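PDB 3W0K: bifunctional endomannanase/endoglucanase from Caldanaerobius polysaccharolyticus, which probably hydrolyses internal beta-linkages of mannan and of cellulose-like glucans, as a bifunctional glycoside hydrolase of family 5. Local coordinates for residues F6-M11 / N37-P42; E63-Y68 / K120-V125; H78-L83 / S131-N136; D168-I173 / G190-G195. All blocks are in the same frame, centred on the assembly; numbering follows the deposited sequence.

Contact 1: F6-M11 / N37-P42; sequences FNFQWM and NFVRIP
Arg40 runs alongside Asn7, both side chains pointing the same way into the barrel interior. Its CB, CG and CD pass the amide oxygen in turn, CD coming within 3.2 Å of Asn7 OD1. The chain is extended as far as NE, CG anti to the backbone N (chi1 179°), and the turn at the last torsion sets the guanidinium across it, so that NH1 donates to Asn7 OD1 at 2.9 Å, with an N-H...O angle of 161°. The oxygen lies at the guanidinium edge, in its plane, while the amide is turned steeply against that plane. NH1 also meets Glu258, NE pairs with Asp133, and NH2 donates to Asn136, so a long, multiply donating arginine suits the place. Asn7 serves both roles of an amide, its ND2 donating to Gly257 O and Leu290 O. The segments take in the end of strand 4-7, with the loop after it, and most of strand 38-44, neighbouring parallel strands of the TIM barrel joined through helix 25-33 in a beta-alpha-beta crossover; Phe6 N bonds to Phe38 O, Arg40 N to Phe6 O, and Phe8 N to Arg40 O. On the outward face, Val39 CG2 abuts the edge of the Phe8 ring at CE2 (3.8 Å), beneath helix 25-33. Ile41 CD1 touches Phe8 CB and also the Trp10 ring, obliquely, at CZ3 (3.7 Å). Branched aliphatic methyls pack well against such broad rings. Pro42, still in its strand, has no N-H to give, and its CD sits 3.3 Å from Phe8 O. A water donates to Phe8 O and Pro42 O and accepts from Met11 N.

Contact 2: E63-Y68 / K120-V125; sequences EYIDLY and KRYKGV
The guanidinium of Arg121 presents its edge to the carboxylate of Asp66, the two planes only 22° apart, whereas the Tyr122 ring stands almost perpendicular to that carboxylate and brings Asp66 OD1 to its edge. Arg121 CG lies over one face of the Tyr122 ring, toward its rim. The contact belongs to the outer layer of the TIM barrel, where helix 62-74 meets the C-terminal end of helix 105-121 and the type II turn from Tyr122 to Val125. Arg121 grips side-on, one nitrogen to each oxygen: NE to Asp66 OD1 at 2.9 Å, nearly straight at 177° and on the syn lone pair, and NH2 to Asp66 OD2 at 2.8 Å. Its extended chain, CG anti to the backbone N (chi1 -166°), spans the gap between the helices. A short acidic residue fits here, since Asp66 keeps its carboxylate close to its own helix while meeting both partners. Two donors on Asp66 OD1 and one on OD2 fix the group's rotation and would favour its charged form. Tyrosine suits position 122 because its buried ring can pack inward while its hydroxyl reaches the carboxylate of Asp66. That hydroxyl donates to Asp66 OD1 at 2.7 Å, nearly along the C-O bond, and the same hydroxyl oxygen is packed tightly against Ile65 CG2, 3.1 Å from Tyr122 OH.

Contact 3: H78-L83 / S131-N136; sequences HMCLNL and SFDLVN
Ser131 holds OG between its backbone N and carbonyl carbon (chi1 61°), while His78 swings its ring anti to the backbone N (chi1 171°), and together these torsions bring His78 NE2 to 2.7 Å from Ser131 OG. The serine meets the imidazole at its edge, near its plane, and His78 ND1 is bonded to Lys128 O, so both ring nitrogens are satisfied and the ring is fixed. A small hydroxyl suits this site, since Ser131 OG also packs against Cys80, whose SG lies 3.6 Å from Asp133 CB. Farther along, Asn82 and Asp133 lie side by side. The Asn82 amide is turned so that ND2 donates to Asp133 O at 3.0 Å, arriving from above the carbonyl plane; the same oxygen takes a weak bond from Leu83 N. Asp133 and Asn136 both pair with Arg40, which reaches across from the second strand. Between the backbones, Asp133 N bonds to Leu81 O at 2.8 Å and, past the end of strand 130-133, Asn136 N to Leu83 O. These are parallel strands three and four of a TIM barrel, and Asn136, beside a bound Tris molecule, follows strand four in what is probably the Asn-Glu motif of family 5, at the C-terminal end of the barrel where the active site of such enzymes lies.

Contact 4: D168-I173 / G190-G195; sequences DREIVI and GVVHSG
Strands 170-173 and 192-195 run parallel, their axes 4.8 Å apart and turned by 35°, and three bonds join them: Val192 N to Ile171 O, Ile173 N to Val192 O, and Ser194 N to Ile173 O at 2.8 Å. Before the paired part the backbones have not yet come together, and a water spans the distance between them, accepting from Ile171 N and donating to Gly190 O. Gly190 itself has positive phi, a conformation glycine adopts readily. On the outward face Ile173 places CG1 between its backbone N and carbonyl carbon (chi1 59°), which directs the branch toward the neighbouring strand. There CD1 does double work: it touches Val191 CG2 at 3.7 Å, and it lies over one face of the His193 ring as a CH-pi contact, 4.1 Å from the ring centroid. Isoleucine suits this place because its extra methyl extends far enough to reach both. Val191 uses its other branch on Ile171, with CG1 3.9 Å from Ile171 CB, so one methyl of Val191 serves Ile173 and the other Ile171. On the inward face Val172 and Val192 lie side by side, Val172 CG2 meeting Val192 CB, while Val172 CG1 packs 3.6 Å from Ser194 CB. Compact beta-branched residues and a small serine let the two strands pack closely on this face. Outside, helix 148-165 covers Ile171, Ile173 and Val191, and helix 234-249 covers His193; within the sheet, strand 130-133 borders the fifth strand, while strand 254-259 follows the sixth and bonds to the backbone of His193.

From the N terminus, contact 1 closes the first loop, through helix 25-33, joining barrel strands one and two. Contact 2 opens next, on helix 62-74, and closes at the C-terminal end of helix 105-121. Contact 3 crosses it: strand 78-83 lies inside that span and its partner 131-136 beyond it. Contact 4 follows in series, closing the shortest loop between strands five and six. Backbone pairing of Val39 with Cys80 joins contact 1 to contact 3, and Phe132 with Val172 joins contact 3 to contact 4, giving six consecutive strands of the wall. Contact 2 lies outside, Ile65 and Tyr68 packing on Met79, and Val125 O bonding to Arg169.

Contact 1: F6-M11 / N37-P42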
# COMPACT_ATOMS: atom_id res chain seq x y z
N PHE A 6 -7.42 5.41 -2.41
CA PHE A 6 -6.95 5.47 -1.04
C PHE A 6 -6.88 4.10 -0.38
O PHE A 6 -7.54 3.15 -0.81
CB PHE A 6 -7.94 6.30 -0.20
CG PHE A 6 -8.11 7.71 -0.66
CD1 PHE A 6 -7.40 8.75 -0.07
CD2 PHE A 6 -8.99 8.01 -1.71
CE1 PHE A 6 -7.54 10.06 -0.51
CE2 PHE A 6 -9.14 9.32 -2.15
CZ PHE A 6 -8.42 10.35 -1.55
N ASN A 7 -6.06 4.01 0.66
CA ASN A 7 -5.97 2.80 1.45
C ASN A 7 -6.97 3.02 2.59
O ASN A 7 -7.16 4.16 3.04
CB ASN A 7 -4.59 2.64 2.09
CG ASN A 7 -3.54 2.14 1.12
OD1 ASN A 7 -3.13 0.99 1.18
ND2 ASN A 7 -3.04 3.04 0.27
N PHE A 8 -7.62 1.96 3.03
CA PHE A 8 -8.56 2.02 4.15
C PHE A 8 -8.11 0.98 5.16
O PHE A 8 -7.75 -0.14 4.80
CB PHE A 8 -10.00 1.80 3.70
CG PHE A 8 -10.63 3.03 3.09
CD1 PHE A 8 -11.10 4.06 3.90
CD2 PHE A 8 -10.73 3.16 1.71
CE1 PHE A 8 -11.66 5.20 3.34
CE2 PHE A 8 -11.29 4.30 1.14
CZ PHE A 8 -11.75 5.32 1.96
N GLN A 9 -8.13 1.38 6.43
CA GLN A 9 -7.67 0.54 7.53
C GLN A 9 -8.75 -0.20 8.32
O GLN A 9 -8.58 -0.50 9.50
CB GLN A 9 -6.81 1.41 8.46
CG GLN A 9 -5.47 1.89 7.85
CD GLN A 9 -5.61 2.94 6.74
OE1 GLN A 9 -4.91 2.89 5.72
NE2 GLN A 9 -6.48 3.92 6.95
N TRP A 10 -9.82 -0.59 7.63
CA TRP A 10 -10.95 -1.28 8.25
C TRP A 10 -10.62 -2.60 8.95
O TRP A 10 -11.28 -2.96 9.93
CB TRP A 10 -12.06 -1.51 7.22
CG TRP A 10 -12.48 -0.27 6.49
CD1 TRP A 10 -12.49 1.01 6.98
CD2 TRP A 10 -12.96 -0.19 5.15
NE1 TRP A 10 -12.94 1.88 6.01
CE2 TRP A 10 -13.24 1.17 4.88
CE3 TRP A 10 -13.18 -1.13 4.14
CZ2 TRP A 10 -13.73 1.61 3.64
CZ3 TRP A 10 -13.67 -0.70 2.91
CH2 TRP A 10 -13.93 0.66 2.67
N MET A 11 -9.61 -3.31 8.46
CA MET A 11 -9.20 -4.59 9.05
C MET A 11 -7.67 -4.61 9.08
O MET A 11 -7.02 -5.65 8.92
CB MET A 11 -9.73 -5.75 8.19
CG MET A 11 -9.64 -7.12 8.86
SD MET A 11 -10.12 -8.50 7.78
CE MET A 11 -11.76 -8.07 7.45
N ASN A 37 -11.19 5.54 -8.27
CA ASN A 37 -11.67 4.21 -8.66
C ASN A 37 -10.86 3.07 -8.05
O ASN A 37 -10.90 1.95 -8.55
CB ASN A 37 -11.58 4.10 -10.18
CG ASN A 37 -10.16 4.30 -10.70
OD1 ASN A 37 -9.20 4.31 -9.92
ND2 ASN A 37 -10.02 4.47 -12.00
N PHE A 38 -10.15 3.36 -6.96
CA PHE A 38 -9.29 2.35 -6.36
C PHE A 38 -9.25 2.42 -4.84
O PHE A 38 -9.18 3.50 -4.26
CB PHE A 38 -7.88 2.51 -6.93
CG PHE A 38 -6.85 1.58 -6.34
CD1 PHE A 38 -6.64 0.32 -6.90
CD2 PHE A 38 -6.06 1.97 -5.27
CE1 PHE A 38 -5.65 -0.53 -6.40
CE2 PHE A 38 -5.07 1.13 -4.76
CZ PHE A 38 -4.86 -0.12 -5.33
N VAL A 39 -9.30 1.25 -4.22
CA VAL A 39 -9.23 1.12 -2.77
C VAL A 39 -8.31 -0.05 -2.44
O VAL A 39 -8.44 -1.12 -3.03
CB VAL A 39 -10.64 0.88 -2.16
CG1 VAL A 39 -10.54 0.24 -0.78
CG2 VAL A 39 -11.38 2.19 -2.04
N ARG A 40 -7.33 0.20 -1.58
CA ARG A 40 -6.43 -0.86 -1.15
C ARG A 40 -6.81 -1.17 0.29
O ARG A 40 -7.01 -0.26 1.10
CB ARG A 40 -4.96 -0.42 -1.23
CG ARG A 40 -3.97 -1.49 -0.75
CD ARG A 40 -2.56 -1.11 -1.13
NE ARG A 40 -1.54 -2.08 -0.70
CZ ARG A 40 -0.79 -1.96 0.39
NH1 ARG A 40 -0.95 -0.92 1.20
NH2 ARG A 40 0.22 -2.80 0.59
N ILE A 41 -6.95 -2.46 0.59
CA ILE A 41 -7.35 -2.90 1.92
C ILE A 41 -6.26 -3.77 2.56
O ILE A 41 -6.22 -4.98 2.33
CB ILE A 41 -8.67 -3.70 1.87
CG1 ILE A 41 -9.77 -2.89 1.16
CG2 ILE A 41 -9.14 -4.06 3.28
CD1 ILE A 41 -10.22 -1.67 1.92
N PRO A 42 -5.35 -3.15 3.33
CA PRO A 42 -4.27 -3.89 4.00
C PRO A 42 -4.84 -4.55 5.25
O PRO A 42 -5.34 -3.86 6.14
CB PRO A 42 -3.26 -2.79 4.33
CG PRO A 42 -4.14 -1.59 4.57
CD PRO A 42 -5.15 -1.69 3.45
O HOH W 1 -7.83 -2.60 6.26

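Contact 2: E63-Y68 / K120-V125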
# COMPACT_ATOMS: atom_id res chain seq x y z
N GLU A 63 -16.48 -12.76 5.56
CA GLU A 63 -17.71 -12.09 5.15
C GLU A 63 -17.51 -10.58 5.13
O GLU A 63 -18.20 -9.87 4.40
CB GLU A 63 -18.87 -12.50 6.05
CG GLU A 63 -19.29 -13.94 5.83
CD GLU A 63 -20.43 -14.39 6.73
OE1 GLU A 63 -20.70 -15.61 6.77
OE2 GLU A 63 -21.07 -13.53 7.39
N TYR A 64 -16.55 -10.10 5.92
CA TYR A 64 -16.24 -8.67 5.94
C TYR A 64 -15.56 -8.30 4.64
O TYR A 64 -15.85 -7.26 4.05
CB TYR A 64 -15.33 -8.32 7.11
CG TYR A 64 -16.06 -8.06 8.40
CD1 TYR A 64 -16.61 -6.80 8.67
CD2 TYR A 64 -16.20 -9.06 9.36
CE1 TYR A 64 -17.27 -6.55 9.86
CE2 TYR A 64 -16.86 -8.82 10.56
CZ TYR A 64 -17.39 -7.56 10.81
OH TYR A 64 -18.03 -7.31 12.00
N ILE A 65 -14.66 -9.16 4.17
CA ILE A 65 -13.95 -8.92 2.92
C ILE A 65 -14.95 -8.97 1.77
O ILE A 65 -14.88 -8.15 0.85
CB ILE A 65 -12.79 -9.92 2.72
CG1 ILE A 65 -11.80 -9.79 3.88
CG2 ILE A 65 -12.07 -9.65 1.40
CD1 ILE A 65 -10.67 -10.80 3.87
N ASP A 66 -15.93 -9.88 1.85
CA ASP A 66 -16.97 -9.99 0.83
C ASP A 66 -17.73 -8.67 0.76
O ASP A 66 -18.05 -8.17 -0.32
CB ASP A 66 -18.00 -11.07 1.19
CG ASP A 66 -17.44 -12.48 1.16
OD1 ASP A 66 -16.29 -12.68 0.72
OD2 ASP A 66 -18.18 -13.39 1.57
N LEU A 67 -18.03 -8.12 1.94
CA LEU A 67 -18.76 -6.86 2.05
C LEU A 67 -17.98 -5.68 1.49
O LEU A 67 -18.54 -4.84 0.79
CB LEU A 67 -19.15 -6.60 3.51
CG LEU A 67 -20.06 -5.40 3.79
CD1 LEU A 67 -21.31 -5.47 2.92
CD2 LEU A 67 -20.43 -5.38 5.26
N TYR A 68 -16.68 -5.64 1.77
CA TYR A 68 -15.84 -4.56 1.25
C TYR A 68 -15.87 -4.62 -0.28
O TYR A 68 -16.02 -3.59 -0.94
CB TYR A 68 -14.39 -4.72 1.72
CG TYR A 68 -14.14 -4.69 3.21
CD1 TYR A 68 -15.08 -4.15 4.10
CD2 TYR A 68 -12.96 -5.21 3.74
CE1 TYR A 68 -14.84 -4.13 5.48
CE2 TYR A 68 -12.72 -5.21 5.11
CZ TYR A 68 -13.65 -4.67 5.97
OH TYR A 68 -13.39 -4.66 7.32
N LYS A 120 -9.77 -19.07 -4.31
CA LYS A 120 -10.94 -19.93 -4.46
C LYS A 120 -12.24 -19.19 -4.15
O LYS A 120 -13.21 -19.28 -4.90
CB LYS A 120 -10.85 -21.16 -3.55
CG LYS A 120 -9.85 -22.20 -4.02
CD LYS A 120 -9.98 -23.48 -3.20
CE LYS A 120 -9.46 -23.30 -1.79
NZ LYS A 120 -7.97 -23.16 -1.78
N ARG A 121 -12.23 -18.43 -3.07
CA ARG A 121 -13.41 -17.69 -2.65
C ARG A 121 -13.90 -16.69 -3.69
O ARG A 121 -15.10 -16.57 -3.93
CB ARG A 121 -13.15 -16.96 -1.33
CG ARG A 121 -14.41 -16.44 -0.65
CD ARG A 121 -14.10 -15.76 0.66
NE ARG A 121 -15.31 -15.34 1.36
CZ ARG A 121 -15.97 -16.09 2.24
NH1 ARG A 121 -15.52 -17.31 2.55
NH2 ARG A 121 -17.05 -15.62 2.83
N TYR A 122 -12.96 -16.01 -4.33
CA TYR A 122 -13.32 -15.00 -5.31
C TYR A 122 -13.13 -15.38 -6.78
O TYR A 122 -13.17 -14.51 -7.65
CB TYR A 122 -12.60 -13.69 -4.98
CG TYR A 122 -12.89 -13.21 -3.58
CD1 TYR A 122 -14.19 -12.91 -3.18
CD2 TYR A 122 -11.86 -13.11 -2.63
CE1 TYR A 122 -14.47 -12.53 -1.87
CE2 TYR A 122 -12.14 -12.73 -1.32
CZ TYR A 122 -13.44 -12.45 -0.95
OH TYR A 122 -13.72 -12.09 0.35
N LYS A 123 -12.96 -16.67 -7.05
CA LYS A 123 -12.80 -17.11 -8.43
C LYS A 123 -14.02 -16.69 -9.23
O LYS A 123 -15.16 -16.95 -8.82
CB LYS A 123 -12.63 -18.63 -8.52
CG LYS A 123 -12.39 -19.11 -9.95
CD LYS A 123 -12.22 -20.61 -10.02
CE LYS A 123 -12.05 -21.04 -11.47
NZ LYS A 123 -11.88 -22.52 -11.58
N GLY A 124 -13.80 -16.02 -10.35
CA GLY A 124 -14.91 -15.56 -11.17
C GLY A 124 -15.06 -14.06 -11.11
O GLY A 124 -15.61 -13.46 -12.04
N VAL A 125 -14.61 -13.44 -10.02
CA VAL A 125 -14.69 -11.99 -9.90
C VAL A 125 -13.61 -11.40 -10.80
O VAL A 125 -12.43 -11.74 -10.69
CB VAL A 125 -14.49 -11.51 -8.44
CG1 VAL A 125 -14.49 -9.99 -8.38
CG2 VAL A 125 -15.60 -12.06 -7.56

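Contact 3: H78-L83 / S131-N136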
# COMPACT_ATOMS: atom_id res chain seq x y z
N HIS A 78 -12.25 -0.37 -7.83
CA HIS A 78 -11.46 -1.60 -7.82
C HIS A 78 -10.92 -1.81 -6.41
O HIS A 78 -10.44 -0.86 -5.78
CB HIS A 78 -10.27 -1.47 -8.78
CG HIS A 78 -9.29 -2.60 -8.69
ND1 HIS A 78 -9.33 -3.69 -9.54
CD2 HIS A 78 -8.26 -2.82 -7.84
CE1 HIS A 78 -8.36 -4.53 -9.21
NE2 HIS A 78 -7.70 -4.03 -8.18
N MET A 79 -11.01 -3.04 -5.91
CA MET A 79 -10.51 -3.34 -4.57
C MET A 79 -9.25 -4.19 -4.64
O MET A 79 -9.22 -5.23 -5.30
CB MET A 79 -11.56 -4.08 -3.74
CG MET A 79 -11.12 -4.30 -2.29
SD MET A 79 -12.36 -5.13 -1.28
CE MET A 79 -11.57 -6.72 -1.02
N CYS A 80 -8.20 -3.72 -3.98
CA CYS A 80 -6.94 -4.45 -3.93
C CYS A 80 -6.76 -4.97 -2.51
O CYS A 80 -6.53 -4.20 -1.58
CB CYS A 80 -5.78 -3.53 -4.31
SG CYS A 80 -4.17 -4.35 -4.23
N LEU A 81 -6.91 -6.29 -2.36
CA LEU A 81 -6.77 -6.94 -1.06
C LEU A 81 -5.30 -7.23 -0.78
O LEU A 81 -4.62 -7.88 -1.58
CB LEU A 81 -7.57 -8.25 -1.03
CG LEU A 81 -7.48 -9.10 0.24
CD1 LEU A 81 -8.08 -8.35 1.42
CD2 LEU A 81 -8.22 -10.42 0.02
N ASN A 82 -4.81 -6.78 0.37
CA ASN A 82 -3.42 -6.96 0.75
C ASN A 82 -3.23 -7.60 2.12
O ASN A 82 -3.96 -7.28 3.05
CB ASN A 82 -2.71 -5.59 0.75
CG ASN A 82 -1.35 -5.63 1.45
OD1 ASN A 82 -1.19 -5.06 2.54
ND2 ASN A 82 -0.38 -6.30 0.85
N LEU A 83 -2.28 -8.52 2.23
CA LEU A 83 -1.97 -9.09 3.54
C LEU A 83 -0.88 -8.16 4.09
O LEU A 83 0.24 -8.15 3.58
CB LEU A 83 -1.44 -10.53 3.45
CG LEU A 83 -2.45 -11.64 3.17
CD1 LEU A 83 -1.76 -12.99 3.34
CD2 LEU A 83 -3.63 -11.54 4.14
N SER A 131 -8.00 -7.34 -7.12
CA SER A 131 -6.61 -7.76 -7.29
C SER A 131 -6.05 -8.18 -5.93
O SER A 131 -6.59 -7.79 -4.88
CB SER A 131 -5.75 -6.64 -7.90
OG SER A 131 -5.71 -5.48 -7.09
N PHE A 132 -5.01 -9.00 -5.95
CA PHE A 132 -4.37 -9.51 -4.74
C PHE A 132 -2.95 -8.96 -4.61
O PHE A 132 -2.11 -9.22 -5.47
CB PHE A 132 -4.26 -11.04 -4.78
CG PHE A 132 -5.58 -11.78 -4.71
CD1 PHE A 132 -6.76 -11.13 -4.37
CD2 PHE A 132 -5.62 -13.15 -4.96
CE1 PHE A 132 -7.97 -11.83 -4.29
CE2 PHE A 132 -6.81 -13.86 -4.88
CZ PHE A 132 -7.99 -13.20 -4.54
N ASP A 133 -2.69 -8.22 -3.53
CA ASP A 133 -1.37 -7.64 -3.24
C ASP A 133 -0.79 -8.59 -2.19
O ASP A 133 -1.11 -8.51 -1.01
CB ASP A 133 -1.56 -6.22 -2.69
CG ASP A 133 -0.26 -5.48 -2.46
OD1 ASP A 133 0.83 -5.97 -2.85
OD2 ASP A 133 -0.33 -4.38 -1.88
N LEU A 134 0.09 -9.49 -2.65
CA LEU A 134 0.64 -10.56 -1.82
C LEU A 134 1.10 -10.30 -0.39
O LEU A 134 0.61 -10.94 0.55
CB LEU A 134 1.70 -11.34 -2.60
CG LEU A 134 1.25 -11.82 -3.98
CD1 LEU A 134 2.27 -12.81 -4.53
CD2 LEU A 134 -0.13 -12.50 -3.91
N VAL A 135 2.04 -9.39 -0.21
CA VAL A 135 2.52 -9.09 1.13
C VAL A 135 3.05 -7.67 1.17
O VAL A 135 3.83 -7.24 0.32
CB VAL A 135 3.59 -10.13 1.60
CG1 VAL A 135 4.74 -10.24 0.60
CG2 VAL A 135 4.09 -9.78 3.00
N ASN A 136 2.57 -6.91 2.15
CA ASN A 136 2.98 -5.52 2.27
C ASN A 136 4.45 -5.31 2.59
O ASN A 136 5.01 -5.95 3.47
CB ASN A 136 2.15 -4.80 3.34
CG ASN A 136 2.56 -3.35 3.51
OD1 ASN A 136 2.21 -2.50 2.69
ND2 ASN A 136 3.34 -3.07 4.54

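Contact 4: D168-I173 / G190-G195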
# COMPACT_ATOMS: atom_id res chain seq x y z
N ASP A 168 -7.10 -15.87 -14.04
CA ASP A 168 -7.49 -14.50 -14.37
C ASP A 168 -7.32 -13.47 -13.26
O ASP A 168 -7.59 -12.29 -13.47
CB ASP A 168 -8.95 -14.48 -14.85
CG ASP A 168 -9.19 -15.37 -16.06
OD1 ASP A 168 -8.36 -15.36 -16.99
OD2 ASP A 168 -10.22 -16.08 -16.08
N ARG A 169 -6.87 -13.92 -12.09
CA ARG A 169 -6.68 -13.01 -10.95
C ARG A 169 -5.44 -12.13 -11.05
O ARG A 169 -4.31 -12.63 -11.09
CB ARG A 169 -6.64 -13.80 -9.64
CG ARG A 169 -6.36 -12.94 -8.40
CD ARG A 169 -7.47 -11.92 -8.14
NE ARG A 169 -8.77 -12.56 -7.99
CZ ARG A 169 -9.87 -12.19 -8.65
NH1 ARG A 169 -9.83 -11.17 -9.50
NH2 ARG A 169 -10.98 -12.90 -8.51
N GLU A 170 -5.66 -10.81 -11.05
CA GLU A 170 -4.57 -9.85 -11.11
C GLU A 170 -3.84 -9.87 -9.77
O GLU A 170 -4.46 -9.85 -8.70
CB GLU A 170 -5.10 -8.44 -11.40
CG GLU A 170 -4.03 -7.37 -11.51
CD GLU A 170 -4.60 -6.03 -11.93
OE1 GLU A 170 -4.58 -5.09 -11.11
OE2 GLU A 170 -5.08 -5.92 -13.08
N ILE A 171 -2.52 -9.92 -9.85
CA ILE A 171 -1.67 -9.98 -8.67
C ILE A 171 -0.72 -8.79 -8.63
O ILE A 171 -0.24 -8.33 -9.66
CB ILE A 171 -0.87 -11.31 -8.65
CG1 ILE A 171 -1.84 -12.49 -8.51
CG2 ILE A 171 0.15 -11.32 -7.51
CD1 ILE A 171 -1.23 -13.84 -8.80
N VAL A 172 -0.51 -8.28 -7.42
CA VAL A 172 0.36 -7.14 -7.18
C VAL A 172 1.42 -7.55 -6.16
O VAL A 172 1.13 -8.30 -5.22
CB VAL A 172 -0.44 -5.95 -6.58
CG1 VAL A 172 0.46 -4.73 -6.39
CG2 VAL A 172 -1.63 -5.61 -7.46
N ILE A 173 2.65 -7.11 -6.38
CA ILE A 173 3.75 -7.40 -5.46
C ILE A 173 4.43 -6.09 -5.07
O ILE A 173 4.57 -5.19 -5.90
CB ILE A 173 4.79 -8.39 -6.04
CG1 ILE A 173 5.41 -7.86 -7.33
CG2 ILE A 173 4.14 -9.75 -6.29
CD1 ILE A 173 6.58 -8.72 -7.83
N GLY A 190 4.41 -11.14 -14.95
CA GLY A 190 3.11 -10.64 -15.36
C GLY A 190 2.25 -10.15 -14.21
O GLY A 190 1.03 -10.35 -14.20
N VAL A 191 2.90 -9.52 -13.23
CA VAL A 191 2.21 -8.98 -12.06
C VAL A 191 2.48 -7.49 -11.97
O VAL A 191 3.40 -6.98 -12.61
CB VAL A 191 2.68 -9.66 -10.75
CG1 VAL A 191 2.39 -11.15 -10.79
CG2 VAL A 191 4.17 -9.40 -10.51
N VAL A 192 1.66 -6.78 -11.21
CA VAL A 192 1.86 -5.35 -11.03
C VAL A 192 2.94 -5.15 -9.97
O VAL A 192 2.91 -5.79 -8.92
CB VAL A 192 0.57 -4.65 -10.54
CG1 VAL A 192 0.84 -3.16 -10.31
CG2 VAL A 192 -0.55 -4.83 -11.54
N HIS A 193 3.92 -4.31 -10.28
CA HIS A 193 4.99 -4.00 -9.33
C HIS A 193 4.58 -2.72 -8.63
O HIS A 193 4.42 -1.67 -9.27
CB HIS A 193 6.33 -3.85 -10.04
CG HIS A 193 6.89 -5.14 -10.54
ND1 HIS A 193 8.22 -5.48 -10.39
CD2 HIS A 193 6.31 -6.18 -11.18
CE1 HIS A 193 8.42 -6.68 -10.91
NE2 HIS A 193 7.28 -7.13 -11.39
N SER A 194 4.40 -2.80 -7.32
CA SER A 194 3.95 -1.67 -6.53
C SER A 194 5.02 -0.97 -5.71
O SER A 194 5.64 -1.57 -4.82
CB SER A 194 2.80 -2.10 -5.62
OG SER A 194 2.18 -0.99 -4.99
N GLY A 195 5.20 0.31 -6.01
CA GLY A 195 6.17 1.14 -5.32
C GLY A 195 5.56 2.03 -4.25
O GLY A 195 4.38 1.88 -3.88
O HOH W 2 -1.27 -10.75 -12.54